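Local coordinates for protein macromomycin (Streptomyces macromomyceticus, PDB 2MCM) that binds non-covalently a cytotoxic, DNA-cleaving chromophore as the apoprotein of the antibiotic auromomycin, at residues A1-T5 / E103-Q107; T19-L25 / G60-A64; H69-A74 / G84-K89; K89-A95 / A106-A112. All blocks are in the same frame, centred on the assembly; numbering follows the deposited sequence.

Contact 1. Residues A1-T5 / E103-Q107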
loop_
_atom_site.group_PDB
_atom_site.type_symbol
_atom_site.label_atom_id
_atom_site.label_comp_id
_atom_site.label_asym_id
_atom_site.label_seq_id
_atom_site.Cartn_x
_atom_site.Cartn_y
_atom_site.Cartn_z
ATOM N N ALA A 1 9.811 9.286 -12.263
ATOM C CA ALA A 1 9.327 7.927 -12.691
ATOM C C ALA A 1 9.173 7.001 -11.489
ATOM O O ALA A 1 10.212 6.384 -11.127
ATOM C CB ALA A 1 10.486 7.365 -13.588
ATOM N N PRO A 2 7.982 6.828 -10.949
ATOM C CA PRO A 2 7.835 6.015 -9.738
ATOM C C PRO A 2 8.240 4.579 -9.818
ATOM O O PRO A 2 7.874 3.830 -10.735
ATOM C CB PRO A 2 6.388 6.169 -9.259
ATOM C CG PRO A 2 5.837 7.299 -10.057
ATOM C CD PRO A 2 6.731 7.504 -11.266
ATOM N N GLY A 3 8.957 4.153 -8.760
ATOM C CA GLY A 3 9.355 2.736 -8.658
ATOM C C GLY A 3 9.266 2.440 -7.107
ATOM O O GLY A 3 9.530 3.383 -6.357
ATOM N N VAL A 4 8.925 1.213 -6.836
ATOM C CA VAL A 4 8.825 0.895 -5.371
ATOM C C VAL A 4 9.424 -0.507 -5.170
ATOM O O VAL A 4 9.336 -1.378 -6.060
ATOM C CB VAL A 4 7.340 0.887 -4.945
ATOM C CG1 VAL A 4 6.645 -0.386 -5.402
ATOM C CG2 VAL A 4 7.220 1.053 -3.424
ATOM N N THR A 5 9.962 -0.711 -4.007
ATOM C CA THR A 5 10.473 -2.009 -3.577
ATOM C C THR A 5 9.879 -2.213 -2.152
ATOM O O THR A 5 9.818 -1.221 -1.425
ATOM C CB THR A 5 12.050 -1.915 -3.502
ATOM O OG1 THR A 5 12.383 -3.371 -3.418
ATOM C CG2 THR A 5 12.615 -1.148 -2.362
ATOM N N GLU A 103 -0.593 8.855 -9.271
ATOM C CA GLU A 103 0.825 8.652 -9.565
ATOM C C GLU A 103 1.427 7.774 -8.442
ATOM O O GLU A 103 1.279 8.110 -7.225
ATOM C CB GLU A 103 1.540 10.009 -9.497
ATOM C CG GLU A 103 2.977 9.898 -9.916
ATOM C CD GLU A 103 4.041 10.825 -9.536
ATOM O OE1 GLU A 103 4.048 11.629 -8.653
ATOM O OE2 GLU A 103 4.992 10.704 -10.380
ATOM N N GLY A 104 2.134 6.707 -8.716
ATOM C CA GLY A 104 2.716 5.856 -7.645
ATOM C C GLY A 104 3.061 4.494 -8.198
ATOM O O GLY A 104 3.228 4.306 -9.418
ATOM N N ALA A 105 3.200 3.533 -7.280
ATOM C CA ALA A 105 3.553 2.167 -7.725
ATOM C C ALA A 105 3.200 1.201 -6.596
ATOM O O ALA A 105 3.004 1.685 -5.430
ATOM C CB ALA A 105 5.068 2.164 -7.924
ATOM N N ALA A 106 3.140 -0.060 -6.854
ATOM C CA ALA A 106 2.801 -1.057 -5.857
ATOM C C ALA A 106 3.520 -2.353 -6.194
ATOM O O ALA A 106 3.960 -2.624 -7.331
ATOM C CB ALA A 106 1.291 -1.295 -5.724
ATOM N N GLN A 107 3.718 -3.196 -5.174
ATOM C CA GLN A 107 4.345 -4.497 -5.344
ATOM C C GLN A 107 3.492 -5.592 -4.760
ATOM O O GLN A 107 3.049 -5.423 -3.540
ATOM C CB GLN A 107 5.743 -4.518 -4.757
ATOM C CG GLN A 107 6.397 -5.901 -4.808
ATOM C CD GLN A 107 7.835 -5.841 -4.384
ATOM O OE1 GLN A 107 8.530 -4.854 -4.215
ATOM N NE2 GLN A 107 8.443 -7.022 -4.266
#

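Contact 2. Residues T19-L25 / G60-A64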
loop_
_atom_site.group_PDB
_atom_site.type_symbol
_atom_site.label_atom_id
_atom_site.label_comp_id
_atom_site.label_asym_id
_atom_site.label_seq_id
_atom_site.Cartn_x
_atom_site.Cartn_y
_atom_site.Cartn_z
ATOM N N THR A 19 9.283 -2.663 4.816
ATOM C CA THR A 19 9.761 -1.324 4.496
ATOM C C THR A 19 9.367 -1.038 3.005
ATOM O O THR A 19 9.702 -1.940 2.212
ATOM C CB THR A 19 11.318 -1.241 4.640
ATOM O OG1 THR A 19 11.597 -1.524 6.066
ATOM C CG2 THR A 19 11.898 0.105 4.163
ATOM N N VAL A 20 8.741 0.051 2.811
ATOM C CA VAL A 20 8.364 0.444 1.399
ATOM C C VAL A 20 9.366 1.493 0.979
ATOM O O VAL A 20 9.425 2.558 1.631
ATOM C CB VAL A 20 6.946 0.985 1.379
ATOM C CG1 VAL A 20 6.553 1.436 -0.065
ATOM C CG2 VAL A 20 5.921 0.009 1.897
ATOM N N SER A 21 10.157 1.297 -0.039
ATOM C CA SER A 21 11.153 2.245 -0.547
ATOM C C SER A 21 10.741 2.644 -1.990
ATOM O O SER A 21 10.598 1.731 -2.821
ATOM C CB SER A 21 12.572 1.730 -0.694
ATOM O OG SER A 21 12.957 1.191 0.561
ATOM N N ALA A 22 10.581 3.943 -2.103
ATOM C CA ALA A 22 10.159 4.414 -3.472
ATOM C C ALA A 22 11.109 5.466 -3.930
ATOM O O ALA A 22 11.740 6.219 -3.176
ATOM C CB ALA A 22 8.731 4.917 -3.349
ATOM N N THR A 23 11.249 5.532 -5.273
ATOM C CA THR A 23 12.119 6.515 -5.899
ATOM C C THR A 23 11.411 7.080 -7.165
ATOM O O THR A 23 10.402 6.528 -7.549
ATOM C CB THR A 23 13.495 5.867 -6.388
ATOM O OG1 THR A 23 13.091 4.792 -7.255
ATOM C CG2 THR A 23 14.321 5.417 -5.161
ATOM N N GLY A 24 11.971 8.197 -7.608
ATOM C CA GLY A 24 11.399 8.788 -8.875
ATOM C C GLY A 24 10.118 9.508 -8.591
ATOM O O GLY A 24 9.302 9.679 -9.545
ATOM N N LEU A 25 9.824 9.931 -7.348
ATOM C CA LEU A 25 8.582 10.636 -7.069
ATOM C C LEU A 25 8.782 12.143 -7.212
ATOM O O LEU A 25 9.910 12.650 -7.462
ATOM C CB LEU A 25 8.232 10.343 -5.534
ATOM C CG LEU A 25 8.168 8.860 -5.202
ATOM C CD1 LEU A 25 7.848 8.702 -3.679
ATOM C CD2 LEU A 25 7.151 8.133 -6.034
ATOM N N GLY A 60 13.167 12.945 -4.367
ATOM C CA GLY A 60 12.070 12.163 -4.942
ATOM C C GLY A 60 11.953 10.778 -4.317
ATOM O O GLY A 60 11.430 9.856 -4.947
ATOM N N LYS A 61 12.347 10.638 -3.075
ATOM C CA LYS A 61 12.245 9.364 -2.388
ATOM C C LYS A 61 11.337 9.428 -1.147
ATOM O O LYS A 61 11.079 10.445 -0.516
ATOM C CB LYS A 61 13.663 9.047 -1.780
ATOM C CG LYS A 61 14.646 8.761 -2.876
ATOM C CD LYS A 61 15.979 8.191 -2.369
ATOM C CE LYS A 61 16.881 9.378 -2.050
ATOM N NZ LYS A 61 16.880 9.626 -0.551
ATOM N N ILE A 62 10.895 8.231 -0.833
ATOM C CA ILE A 62 10.151 7.959 0.384
ATOM C C ILE A 62 10.645 6.586 0.880
ATOM O O ILE A 62 10.791 5.630 0.088
ATOM C CB ILE A 62 8.605 7.864 0.201
ATOM C CG1 ILE A 62 8.043 9.302 0.088
ATOM C CG2 ILE A 62 7.995 7.030 1.380
ATOM C CD1 ILE A 62 6.521 9.288 -0.190
ATOM N N THR A 63 10.875 6.523 2.210
ATOM C CA THR A 63 11.215 5.189 2.796
ATOM C C THR A 63 10.250 5.126 4.006
ATOM O O THR A 63 10.406 6.063 4.837
ATOM C CB THR A 63 12.670 4.983 3.277
ATOM O OG1 THR A 63 13.508 5.103 2.115
ATOM C CG2 THR A 63 12.830 3.531 3.844
ATOM N N ALA A 64 9.364 4.173 4.025
ATOM C CA ALA A 64 8.404 4.082 5.116
ATOM C C ALA A 64 8.176 2.662 5.585
ATOM O O ALA A 64 8.228 1.696 4.833
ATOM C CB ALA A 64 7.033 4.611 4.603
HETATM O O HOH W 1 13.760 5.134 -1.022
#

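Contact 3. Residues H69-A74 / G84-K89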
loop_
_atom_site.group_PDB
_atom_site.type_symbol
_atom_site.label_atom_id
_atom_site.label_comp_id
_atom_site.label_asym_id
_atom_site.label_seq_id
_atom_site.Cartn_x
_atom_site.Cartn_y
_atom_site.Cartn_z
ATOM N N HIS A 69 -1.110 -7.127 7.260
ATOM C CA HIS A 69 -1.933 -8.172 7.883
ATOM C C HIS A 69 -2.483 -9.115 6.816
ATOM O O HIS A 69 -2.730 -8.744 5.672
ATOM C CB HIS A 69 -3.111 -7.541 8.671
ATOM C CG HIS A 69 -2.636 -6.624 9.791
ATOM N ND1 HIS A 69 -2.395 -5.320 9.727
ATOM C CD2 HIS A 69 -2.311 -7.013 11.065
ATOM C CE1 HIS A 69 -1.952 -4.870 10.915
ATOM N NE2 HIS A 69 -1.906 -5.908 11.742
ATOM N N SER A 70 -2.572 -10.381 7.234
ATOM C CA SER A 70 -3.005 -11.391 6.217
ATOM C C SER A 70 -4.445 -11.259 5.855
ATOM O O SER A 70 -4.819 -11.777 4.776
ATOM C CB SER A 70 -2.612 -12.824 6.614
ATOM O OG SER A 70 -3.201 -13.071 7.881
ATOM N N SER A 71 -5.251 -10.645 6.693
ATOM C CA SER A 71 -6.667 -10.356 6.386
ATOM C C SER A 71 -6.873 -8.933 6.902
ATOM O O SER A 71 -6.266 -8.572 7.971
ATOM C CB SER A 71 -7.680 -11.290 6.999
ATOM O OG SER A 71 -7.565 -12.606 6.458
ATOM N N PHE A 72 -7.684 -8.151 6.253
ATOM C CA PHE A 72 -7.936 -6.762 6.747
ATOM C C PHE A 72 -9.317 -6.347 6.304
ATOM O O PHE A 72 -9.917 -6.980 5.433
ATOM C CB PHE A 72 -6.859 -5.869 6.178
ATOM C CG PHE A 72 -6.788 -5.636 4.702
ATOM C CD1 PHE A 72 -7.573 -4.614 4.127
ATOM C CD2 PHE A 72 -5.961 -6.395 3.866
ATOM C CE1 PHE A 72 -7.486 -4.325 2.763
ATOM C CE2 PHE A 72 -5.898 -6.125 2.489
ATOM C CZ PHE A 72 -6.689 -5.139 1.957
ATOM N N GLN A 73 -9.852 -5.294 6.924
ATOM C CA GLN A 73 -11.136 -4.710 6.553
ATOM C C GLN A 73 -10.764 -3.607 5.541
ATOM O O GLN A 73 -9.990 -2.688 5.825
ATOM C CB GLN A 73 -11.856 -4.017 7.729
ATOM C CG GLN A 73 -12.332 -5.011 8.787
ATOM C CD GLN A 73 -13.082 -6.146 8.140
ATOM O OE1 GLN A 73 -14.066 -5.836 7.369
ATOM N NE2 GLN A 73 -12.696 -7.413 8.309
ATOM N N ALA A 74 -11.300 -3.800 4.342
ATOM C CA ALA A 74 -10.964 -2.825 3.281
ATOM C C ALA A 74 -11.969 -1.671 3.262
ATOM O O ALA A 74 -13.151 -1.931 3.555
ATOM C CB ALA A 74 -11.002 -3.567 1.947
ATOM N N GLY A 84 -15.588 -4.542 3.510
ATOM C CA GLY A 84 -15.693 -5.939 4.042
ATOM C C GLY A 84 -14.294 -6.514 4.143
ATOM O O GLY A 84 -13.258 -5.820 4.003
ATOM N N THR A 85 -14.238 -7.801 4.494
ATOM C CA THR A 85 -12.981 -8.440 4.745
ATOM C C THR A 85 -12.269 -8.877 3.487
ATOM O O THR A 85 -12.969 -9.428 2.597
ATOM C CB THR A 85 -13.238 -9.771 5.608
ATOM O OG1 THR A 85 -13.985 -9.297 6.759
ATOM C CG2 THR A 85 -11.927 -10.463 5.975
ATOM N N VAL A 86 -10.987 -8.721 3.450
ATOM C CA VAL A 86 -10.111 -9.165 2.380
ATOM C C VAL A 86 -9.121 -10.172 3.011
ATOM O O VAL A 86 -8.442 -9.833 3.975
ATOM C CB VAL A 86 -9.325 -7.992 1.754
ATOM C CG1 VAL A 86 -8.334 -8.530 0.722
ATOM C CG2 VAL A 86 -10.236 -7.010 1.008
ATOM N N ASN A 87 -8.992 -11.359 2.437
ATOM C CA ASN A 87 -8.050 -12.370 2.959
ATOM C C ASN A 87 -6.934 -12.471 1.929
ATOM O O ASN A 87 -7.247 -12.925 0.772
ATOM C CB ASN A 87 -8.811 -13.666 3.150
ATOM C CG ASN A 87 -7.889 -14.771 3.621
ATOM O OD1 ASN A 87 -6.664 -14.797 3.504
ATOM N ND2 ASN A 87 -8.670 -15.757 4.122
ATOM N N CYS A 88 -5.749 -12.066 2.236
ATOM C CA CYS A 88 -4.607 -12.033 1.329
ATOM C C CYS A 88 -3.989 -13.404 1.092
ATOM O O CYS A 88 -3.004 -13.403 0.321
ATOM C CB CYS A 88 -3.571 -10.995 1.747
ATOM S SG CYS A 88 -4.245 -9.279 1.876
ATOM N N LYS A 89 -4.529 -14.439 1.658
ATOM C CA LYS A 89 -4.017 -15.776 1.391
ATOM C C LYS A 89 -4.935 -16.328 0.309
ATOM O O LYS A 89 -4.605 -17.424 -0.203
ATOM C CB LYS A 89 -4.002 -16.658 2.651
ATOM C CG LYS A 89 -2.798 -16.265 3.527
ATOM C CD LYS A 89 -2.654 -17.016 4.818
ATOM C CE LYS A 89 -1.998 -18.369 4.744
ATOM N NZ LYS A 89 -0.975 -18.477 3.666
HETATM O O HOH W 2 -5.521 -14.796 6.389
#

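Contact 4. Residues K89-A95 / A106-A112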
loop_
_atom_site.group_PDB
_atom_site.type_symbol
_atom_site.label_atom_id
_atom_site.label_comp_id
_atom_site.label_asym_id
_atom_site.label_seq_id
_atom_site.Cartn_x
_atom_site.Cartn_y
_atom_site.Cartn_z
ATOM N N LYS A 89 -4.529 -14.439 1.658
ATOM C CA LYS A 89 -4.017 -15.776 1.391
ATOM C C LYS A 89 -4.935 -16.328 0.309
ATOM O O LYS A 89 -4.605 -17.424 -0.203
ATOM C CB LYS A 89 -4.002 -16.658 2.651
ATOM C CG LYS A 89 -2.798 -16.265 3.527
ATOM C CD LYS A 89 -2.654 -17.016 4.818
ATOM C CE LYS A 89 -1.998 -18.369 4.744
ATOM N NZ LYS A 89 -0.975 -18.477 3.666
ATOM N N VAL A 90 -6.009 -15.669 -0.045
ATOM C CA VAL A 90 -6.969 -16.120 -1.079
ATOM C C VAL A 90 -6.898 -15.219 -2.303
ATOM O O VAL A 90 -7.046 -15.743 -3.445
ATOM C CB VAL A 90 -8.407 -16.165 -0.471
ATOM C CG1 VAL A 90 -9.505 -16.403 -1.491
ATOM C CG2 VAL A 90 -8.450 -17.142 0.678
ATOM N N VAL A 91 -6.819 -13.921 -2.119
ATOM C CA VAL A 91 -6.736 -12.950 -3.220
ATOM C C VAL A 91 -5.353 -12.313 -3.127
ATOM O O VAL A 91 -4.642 -12.335 -2.125
ATOM C CB VAL A 91 -7.811 -11.885 -3.237
ATOM C CG1 VAL A 91 -9.181 -12.549 -3.403
ATOM C CG2 VAL A 91 -7.718 -10.801 -2.207
ATOM N N SER A 92 -4.942 -11.706 -4.235
ATOM C CA SER A 92 -3.643 -11.030 -4.288
ATOM C C SER A 92 -3.712 -9.630 -3.643
ATOM O O SER A 92 -4.564 -8.825 -4.025
ATOM C CB SER A 92 -3.104 -10.794 -5.742
ATOM O OG SER A 92 -2.900 -12.090 -6.316
ATOM N N CYS A 93 -2.807 -9.358 -2.711
ATOM C CA CYS A 93 -2.763 -8.017 -2.095
ATOM C C CYS A 93 -1.451 -7.347 -2.417
ATOM O O CYS A 93 -0.495 -8.091 -2.881
ATOM C CB CYS A 93 -2.813 -8.191 -0.538
ATOM S SG CYS A 93 -4.462 -8.800 -0.098
ATOM N N SER A 94 -1.320 -6.068 -2.262
ATOM C CA SER A 94 -0.080 -5.379 -2.513
ATOM C C SER A 94 0.217 -4.362 -1.409
ATOM O O SER A 94 -0.660 -4.064 -0.569
ATOM C CB SER A 94 -0.193 -4.537 -3.842
ATOM O OG SER A 94 -1.212 -3.583 -3.704
ATOM N N ALA A 95 1.404 -3.867 -1.384
ATOM C CA ALA A 95 1.846 -2.735 -0.558
ATOM C C ALA A 95 2.395 -1.721 -1.597
ATOM O O ALA A 95 3.069 -2.108 -2.562
ATOM C CB ALA A 95 2.919 -3.114 0.454
ATOM N N ALA A 106 3.140 -0.060 -6.854
ATOM C CA ALA A 106 2.801 -1.057 -5.857
ATOM C C ALA A 106 3.520 -2.353 -6.194
ATOM O O ALA A 106 3.960 -2.624 -7.331
ATOM C CB ALA A 106 1.291 -1.295 -5.724
ATOM N N GLN A 107 3.718 -3.196 -5.174
ATOM C CA GLN A 107 4.345 -4.497 -5.344
ATOM C C GLN A 107 3.492 -5.592 -4.760
ATOM O O GLN A 107 3.049 -5.423 -3.540
ATOM C CB GLN A 107 5.743 -4.518 -4.757
ATOM C CG GLN A 107 6.397 -5.901 -4.808
ATOM C CD GLN A 107 7.835 -5.841 -4.384
ATOM O OE1 GLN A 107 8.530 -4.854 -4.215
ATOM N NE2 GLN A 107 8.443 -7.022 -4.266
ATOM N N ALA A 108 3.120 -6.658 -5.388
ATOM C CA ALA A 108 2.298 -7.759 -4.855
ATOM C C ALA A 108 3.147 -8.437 -3.712
ATOM O O ALA A 108 4.364 -8.504 -3.803
ATOM C CB ALA A 108 2.118 -8.735 -6.043
ATOM N N ILE A 109 2.366 -8.785 -2.662
ATOM C CA ILE A 109 3.110 -9.431 -1.517
ATOM C C ILE A 109 2.377 -10.741 -1.271
ATOM O O ILE A 109 1.216 -10.959 -1.649
ATOM C CB ILE A 109 3.059 -8.468 -0.279
ATOM C CG1 ILE A 109 1.574 -8.237 0.046
ATOM C CG2 ILE A 109 3.915 -7.224 -0.495
ATOM C CD1 ILE A 109 1.431 -7.403 1.409
ATOM N N THR A 110 3.078 -11.657 -0.552
ATOM C CA THR A 110 2.446 -12.923 -0.234
ATOM C C THR A 110 2.738 -13.261 1.257
ATOM O O THR A 110 3.777 -12.877 1.750
ATOM C CB THR A 110 2.968 -14.118 -1.093
ATOM O OG1 THR A 110 4.334 -14.371 -0.738
ATOM C CG2 THR A 110 2.902 -13.823 -2.627
ATOM N N PHE A 111 1.803 -13.986 1.799
ATOM C CA PHE A 111 1.909 -14.401 3.226
ATOM C C PHE A 111 2.136 -15.906 3.300
ATOM O O PHE A 111 1.580 -16.700 2.536
ATOM C CB PHE A 111 0.561 -14.090 3.908
ATOM C CG PHE A 111 0.369 -12.590 4.046
ATOM C CD1 PHE A 111 -0.204 -11.867 3.020
ATOM C CD2 PHE A 111 0.816 -11.921 5.159
ATOM C CE1 PHE A 111 -0.334 -10.467 3.143
ATOM C CE2 PHE A 111 0.677 -10.529 5.330
ATOM C CZ PHE A 111 0.069 -9.809 4.313
ATOM N N ALA A 112 2.887 -16.198 4.342
ATOM C CA ALA A 112 3.203 -17.635 4.641
ATOM C C ALA A 112 1.966 -18.378 5.072
ATOM O O ALA A 112 1.994 -19.600 4.682
ATOM C CB ALA A 112 4.301 -17.601 5.699
ATOM O OXT ALA A 112 1.045 -17.852 5.717
HETATM O O HOH W 3 -1.437 -11.384 -1.070
#

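Contact 1. Residues A1-T5 / E103-Q107
Glu-103 reaches the Pro-2 ring with its carboxylate. Its CG is anti to the backbone N (chi1 -175°) and the chain stays extended, which carries OE2 to 3.5 Å from Pro-2 CG. The Glu-103 side chain crosses the proline at about a right angle. Its other oxygen, OE1, is hydrogen-bonded to Tyr-31 OH and weakly to Thr-26 OG1. Both bonds are consistent with a carboxylate held in place beside the ring. Gly-104 follows and presents its backbone: its O lies 3.7 Å from Pro-2 CB. Ala-105 turns its methyl toward the first segment. Its CB fits between Pro-2 CB at 4.4 Å and Val-4 CG1 at 3.9 Å. Val-4 was modelled in two conformers, so the finer details of its methyls are less certain. At Ala-106 the backbone carries the contact, with C at 3.8 Å from Val-4 CG1. Gln-107 closes the contact. Its extended side chain brings OE1 to 3.5 Å from Thr-5 CA. The same OE1 accepts a hydrogen bond from Val-6 N, so the amide is tied to the strand it touches. No hydrogen bond joins the two segments themselves. The strand portions 3-5 and 104-107 run 30° from parallel, 5.9 Å apart at their closest. They belong to different sheets. Such packing of the first strand against the last, through side chains, is consistent with the immunoglobulin-like beta sandwich of the neocarzinostatin family.

Contact 2. Residues T19-L25 / G60-A64
Val-20 and Ala-64 form one hydrogen-bonded antiparallel pair, and Ala-22 and Ile-62 form the next. Val-20 N donates to Ala-64 O at 2.7 Å, nearly straight at 175°. Ala-64 N donates back to Val-20 O at 2.9 Å. In the second pair, Ala-22 N donates to Ile-62 O at 2.8 Å. The return bond, Ile-62 N to Ala-22 O, is longer at 3.2 Å, and its donor sits above the carbonyl plane. Ala-22 O also accepts from a water, which is hydrogen-bonded to Thr-63 OG1 as well. Past the strand end, Leu-25 N donates to Gly-60 O at 2.9 Å, in the carbonyl plane and on a lone pair. Gly-60 has a positive phi and packs its backbone close against Leu-25.

Weaker CA-H...O contacts fill the gaps of the ladder. One joins Thr-63 CA to Val-20 O; another joins Lys-61 CA to Ala-22 O.

Apolar contacts differ on the two faces. On the buried face, Leu-25 crosses Ile-62 at about a right angle. Its CD1 lies 3.8 Å from Ile-62 CD1, and both side chains reach Leu-97 and Tyr-31. On the other face, which carries Ser-21 and Thr-63, the methyls Thr-19 CG2 and Thr-63 CG2 touch at 3.6 Å. Thr-63 CG2 is anti to its N (chi1 -63° for OG1) and also nears Ser-21 OG.

This regular antiparallel ladder, its apolar face turned to the core, is that of a beta-sandwich sheet, here the three-stranded one.

Contact 3. Residues H69-A74 / G84-K89
Phe-72 and Val-86 make the tight side of this hairpin. Val-86 CB lies over one face of the Phe-72 ring, 4.0 Å from its centroid, in a CH-pi contact. Cys-88 SG meets the same ring at its edge, 3.6 Å from CE2. The ring gets there because Phe-72 CG sits between the backbone N and the carbonyl carbon (chi1 66°), and the side chain lies alongside Val-86. Val-86 CG2 also packs on Ala-74 CB at 3.7 Å. Behind this face stand Gln-35, Ala-37 and Val-39. Backbone bonds pair Phe-72 with Val-86 in both directions, and Cys-88 N donates to Ser-70 O at 2.7 Å.

The opposite face is polar and looser. Gln-73 bends at chi2 (-49°), so NE2 reaches over to the partner strand and donates to Thr-85 OG1 at 2.8 Å. That bond is nearly straight at 171°, and the hydroxyl lies in the amide plane. Further along, Asn-87 OD1 accepts from Lys-89 N at 2.8 Å, closing an Asx turn where the chain leaves strand 81-87. A water donates to the same OD1 at 3.1 Å. The water is also bonded to Ser-71 OG, though Ser-71 has a second conformer.

Cys-88, just past the strand, is disulfide-bonded to Cys-93, so the hairpin's end is covalently tied to strand 93-98. The bonds on Gln-73 NE2 and Asn-87 OD1 would limit rotation of these amides.

Contact 4. Residues K89-A95 / A106-A112
Lys-89 NZ is held by two oxygens at the chain's end. It forms a salt bridge with Ala-112 OXT at 2.9 Å, weak as a hydrogen bond, and a weak bond to Phe-111 O at 3.3 Å. The lysine chain bends at chi3 (82°) and chi4 to bring NZ round to the terminus. On the way CG passes Phe-111 CB at 4.0 Å, the two side chains crossing at a slant. The positive charge would be expected to stabilise the C-terminal carboxylate.

The strands pair further on. Ala-95 and Gln-107 exchange two backbone bonds, Gln-107 N to Ala-95 O being 2.9 Å. Ile-109 N donates to Cys-93 O. A water bridges Cys-93 N and Ile-109 O, which are too far apart to bond directly: it accepts from Cys-93 N at 2.9 Å and donates to Ile-109 O at 2.7 Å. Ile-109 CG1 lies between its backbone N and carbonyl carbon (chi1 59°), which puts it 3.6 Å from Cys-93 O. Ile-109 CG2 instead packs on Ala-95 CB, at 4.3 Å. Ser-94 OG bonds a methylpentanediol, probably from the crystallisation liquor; its site may mark part of the chromophore cleft.

The hairpin 93-98 and 104-109 belongs to the larger sheet. Strand 30-40 pairs with strand 93-98 on its other edge, where Ser-94 and Cys-36 share a backbone bond. Cys-93 packs on Ala-37 and Val-86. Ala-95 touches Leu-66, and Phe-111 touches Val-68, both on strand 62-68 of the other sheet.

The chain starts in contact 1, which closes the widest loop and packs the three-stranded sheet on the larger one. Contacts 2 and 3, in series, both lie within its span. Contact 2 pairs strands 16-23 and 62-68 of the smaller sheet. It touches contact 1 because strand 3-7 bonds to the other edge of strand 16-23. Contact 3 closes a short hairpin across the chain's centre, about 25 Å from contact 2 between centres. Contact 4 follows, sharing Lys-89 with contact 3 and joined to it by the Cys-88 to Cys-93 disulfide. Contacts 3 and 4 build two hairpins of the larger sheet. Contact 4 overlaps contact 1 at Ala-106 and Gln-107 and holds the C terminus.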